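Local coordinates for cyclohexadienyl dehydratase (Synthetic construct, PDB 5JOS), which is a reconstructed ancestral enzyme of the periplasmic solute-binding protein fold that probably dehydrates prephenate and arogenate in phenylalanine biosynthesis, at residues V183-Y188 / L195-V200. Numbering follows the deposited sequence.
Sequences VEALYY and LAAVLV. With NA (sodium ion), chain B.
Ala-185 of helix 182-190 faces Ala-197 of strand 195-197, and the helix and strand segments run roughly antiparallel (146°), their axes coming within 7.1 Å. In this lobe of the periplasmic binding protein fold, the chain leaves the helix, turns and returns as an outermost strand of the five-stranded mixed sheet, held to strand 111-116 by backbone hydrogen bonds of Ala-196 with Val-115 and Val-198 with Pro-113. Small side chains permit the close approach, the CA atoms of Ala-185 and Ala-197 lying 5.6 Å apart. The methyl CB of Ala-197 meets CB of Ala-185 at 4.0 Å, and also lies 3.8 Å from the carbonyl O of Ala-185. Leu-186 starts out pointing away from the strand, but chi1 -67° sets CG anti to the carbonyl carbon, and with CD1 anti to CA the other methyl, CD2, reaches CB of Ala-197 at 4.0 Å. Toward the turn, CD1 of Leu-195 lies 4.2 Å from the carbonyl O of Tyr-188 and 4.4 Å from its CB, while the tyrosine ring leads off to stack on Phe-167. Leu-195 also packs on helix 166-171. Its backbone serves a different partner: with the carbonyls of Ala-189 and His-192 and two waters, Leu-195 O binds the sodium ion at the turn, at an O to sodium distance of 2.5 Å.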
ATOM      1  N   VAL A 183       5.630  -5.930  -3.006  1.00 31.74           N
ATOM      2  CA  VAL A 183       5.854  -5.191  -4.207  1.00 32.89           C
ATOM      3  C   VAL A 183       6.362  -6.061  -5.323  1.00 31.67           C
ATOM      4  O   VAL A 183       5.907  -5.967  -6.434  1.00 34.71           O
ATOM      5  CB  VAL A 183       6.750  -3.966  -3.991  1.00 35.06           C
ATOM      6  CG1 VAL A 183       8.190  -4.331  -3.721  1.00 37.33           C
ATOM      7  CG2 VAL A 183       6.608  -3.091  -5.228  1.00 39.75           C
ATOM      8  N   GLU A 184       7.258  -6.972  -5.028  1.00 32.24           N
ATOM      9  CA  GLU A 184       7.754  -7.874  -6.011  1.00 32.21           C
ATOM     10  C   GLU A 184       6.742  -8.879  -6.479  1.00 34.08           C
ATOM     11  O   GLU A 184       6.705  -9.172  -7.667  1.00 31.47           O
ATOM     12  CB  GLU A 184       8.919  -8.695  -5.467  1.00 34.02           C
ATOM     13  CG  GLU A 184      10.071  -7.795  -5.219  1.00 44.27           C
ATOM     14  CD  GLU A 184      11.269  -8.548  -4.734  1.00 53.12           C
ATOM     15  OE1 GLU A 184      11.859  -7.970  -3.835  1.00 58.10           O
ATOM     16  OE2 GLU A 184      11.615  -9.646  -5.273  1.00 67.16           O
ATOM     17  N   ALA A 185       6.019  -9.481  -5.570  1.00 27.58           N
ATOM     18  CA  ALA A 185       4.937 -10.394  -5.975  1.00 30.55           C
ATOM     19  C   ALA A 185       4.019  -9.751  -6.934  1.00 32.64           C
ATOM     20  O   ALA A 185       3.643 -10.370  -7.930  1.00 30.55           O
ATOM     21  CB  ALA A 185       4.108 -10.906  -4.803  1.00 28.62           C
ATOM     22  N   LEU A 186       3.601  -8.522  -6.625  1.00 33.27           N
ATOM     23  CA  LEU A 186       2.629  -7.873  -7.440  1.00 31.97           C
ATOM     24  C   LEU A 186       3.173  -7.595  -8.850  1.00 33.10           C
ATOM     25  O   LEU A 186       2.439  -7.619  -9.846  1.00 30.79           O
ATOM     26  CB  LEU A 186       2.185  -6.553  -6.848  1.00 33.26           C
ATOM     27  CG  LEU A 186       1.397  -6.677  -5.531  1.00 36.63           C
ATOM     28  CD1 LEU A 186       1.147  -5.267  -5.010  1.00 42.75           C
ATOM     29  CD2 LEU A 186       0.077  -7.341  -5.752  1.00 37.59           C
ATOM     30  N   TYR A 187       4.440  -7.284  -8.917  1.00 33.37           N
ATOM     31  CA  TYR A 187       5.072  -6.961 -10.138  1.00 33.31           C
ATOM     32  C   TYR A 187       5.305  -8.209 -11.036  1.00 33.48           C
ATOM     33  O   TYR A 187       5.038  -8.153 -12.230  1.00 35.77           O
ATOM     34  CB  TYR A 187       6.377  -6.323  -9.810  1.00 38.86           C
ATOM     35  CG  TYR A 187       7.221  -5.974 -10.990  1.00 43.08           C
ATOM     36  CD1 TYR A 187       7.114  -4.751 -11.659  1.00 44.59           C
ATOM     37  CD2 TYR A 187       8.162  -6.908 -11.417  1.00 51.47           C
ATOM     38  CE1 TYR A 187       7.959  -4.480 -12.777  1.00 52.80           C
ATOM     39  CE2 TYR A 187       8.983  -6.663 -12.492  1.00 58.06           C
ATOM     40  CZ  TYR A 187       8.893  -5.480 -13.167  1.00 52.49           C
ATOM     41  OH  TYR A 187       9.785  -5.406 -14.198  1.00 76.17           O
ATOM     42  N   TYR A 188       5.811  -9.268 -10.482  1.00 32.16           N
ATOM     43  CA  TYR A 188       5.874 -10.515 -11.210  1.00 34.26           C
ATOM     44  C   TYR A 188       4.536 -11.045 -11.669  1.00 36.54           C
ATOM     45  O   TYR A 188       4.431 -11.489 -12.812  1.00 35.07           O
ATOM     46  CB  TYR A 188       6.561 -11.605 -10.458  1.00 30.48           C
ATOM     47  CG  TYR A 188       8.002 -11.290 -10.117  1.00 35.08           C
ATOM     48  CD1 TYR A 188       8.929 -10.944 -11.090  1.00 38.11           C
ATOM     49  CD2 TYR A 188       8.462 -11.476  -8.774  1.00 34.56           C
ATOM     50  CE1 TYR A 188      10.279 -10.672 -10.734  1.00 45.31           C
ATOM     51  CE2 TYR A 188       9.779 -11.242  -8.410  1.00 39.60           C
ATOM     52  CZ  TYR A 188      10.679 -10.839  -9.385  1.00 45.64           C
ATOM     53  OH  TYR A 188      11.936 -10.588  -8.936  1.00 54.44           O
ATOM     54  N   LEU A 195       1.176 -16.264 -13.722  1.00 34.04           N
ATOM     55  CA  LEU A 195       1.399 -16.108 -12.227  1.00 34.02           C
ATOM     56  C   LEU A 195       0.353 -15.171 -11.630  1.00 34.89           C
ATOM     57  O   LEU A 195      -0.204 -14.289 -12.323  1.00 36.66           O
ATOM     58  CB  LEU A 195       2.759 -15.543 -11.916  1.00 32.67           C
ATOM     59  CG  LEU A 195       4.013 -16.293 -12.365  1.00 33.16           C
ATOM     60  CD1 LEU A 195       5.278 -15.541 -12.051  1.00 32.46           C
ATOM     61  CD2 LEU A 195       4.144 -17.577 -11.646  1.00 35.97           C
ATOM     62  N   ALA A 196       0.043 -15.419 -10.376  1.00 33.15           N
ATOM     63  CA  ALA A 196      -0.855 -14.607  -9.600  1.00 34.93           C
ATOM     64  C   ALA A 196      -0.288 -14.334  -8.217  1.00 32.69           C
ATOM     65  O   ALA A 196       0.466 -15.119  -7.648  1.00 32.20           O
ATOM     66  CB  ALA A 196      -2.189 -15.312  -9.465  1.00 35.67           C
ATOM     67  N   ALA A 197      -0.528 -13.143  -7.717  1.00 32.48           N
ATOM     68  CA  ALA A 197      -0.083 -12.781  -6.338  1.00 35.41           C
ATOM     69  C   ALA A 197      -1.293 -12.897  -5.479  1.00 36.72           C
ATOM     70  O   ALA A 197      -2.316 -12.386  -5.849  1.00 42.61           O
ATOM     71  CB  ALA A 197       0.396 -11.330  -6.260  1.00 38.11           C
ATOM     72  N   VAL A 198      -1.219 -13.508  -4.324  1.00 39.87           N
ATOM     73  CA  VAL A 198      -2.412 -13.613  -3.457  1.00 41.74           C
ATOM     74  C   VAL A 198      -2.206 -12.828  -2.166  1.00 38.70           C
ATOM     75  O   VAL A 198      -1.301 -13.129  -1.443  1.00 37.55           O
ATOM     76  CB  VAL A 198      -2.673 -15.086  -3.109  1.00 50.19           C
ATOM     77  CG1 VAL A 198      -3.992 -15.213  -2.357  1.00 52.89           C
ATOM     78  CG2 VAL A 198      -2.728 -15.909  -4.386  1.00 55.07           C
ATOM     79  N   LEU A 199      -2.987 -11.792  -1.881  1.00 42.97           N
ATOM     80  CA  LEU A 199      -2.760 -10.996  -0.654  1.00 43.74           C
ATOM     81  C   LEU A 199      -3.358 -11.792   0.528  1.00 44.57           C
ATOM     82  O   LEU A 199      -4.426 -12.289   0.438  1.00 45.61           O
ATOM     83  CB  LEU A 199      -3.326  -9.584  -0.671  1.00 49.27           C
ATOM     84  CG  LEU A 199      -2.818  -8.528  -1.679  1.00 47.80           C
ATOM     85  CD1 LEU A 199      -3.622  -7.252  -1.411  1.00 54.22           C
ATOM     86  CD2 LEU A 199      -1.279  -8.356  -1.554  1.00 48.51           C
ATOM     87  N   VAL A 200      -2.556 -12.000   1.540  1.00 46.26           N
ATOM     88  CA  VAL A 200      -2.941 -12.753   2.706  1.00 50.96           C
ATOM     89  C   VAL A 200      -2.650 -11.801   3.876  1.00 50.52           C
ATOM     90  O   VAL A 200      -1.682 -11.019   3.806  1.00 54.16           O
ATOM     91  CB  VAL A 200      -2.014 -13.985   2.836  1.00 51.96           C
ATOM     92  CG1 VAL A 200      -2.446 -14.846   4.022  1.00 63.98           C
ATOM     93  CG2 VAL A 200      -2.015 -14.819   1.571  1.00 53.01           C
TER
HETATM   94 NA    NA B 301      -0.363 -12.517 -14.127  1.00 37.26          NA
HETATM   95  O   HOH W   1      -1.983 -11.238 -13.043  1.00 35.96           O
HETATM   96  O   HOH W   2      -2.187 -13.907 -14.853  1.00 37.12           O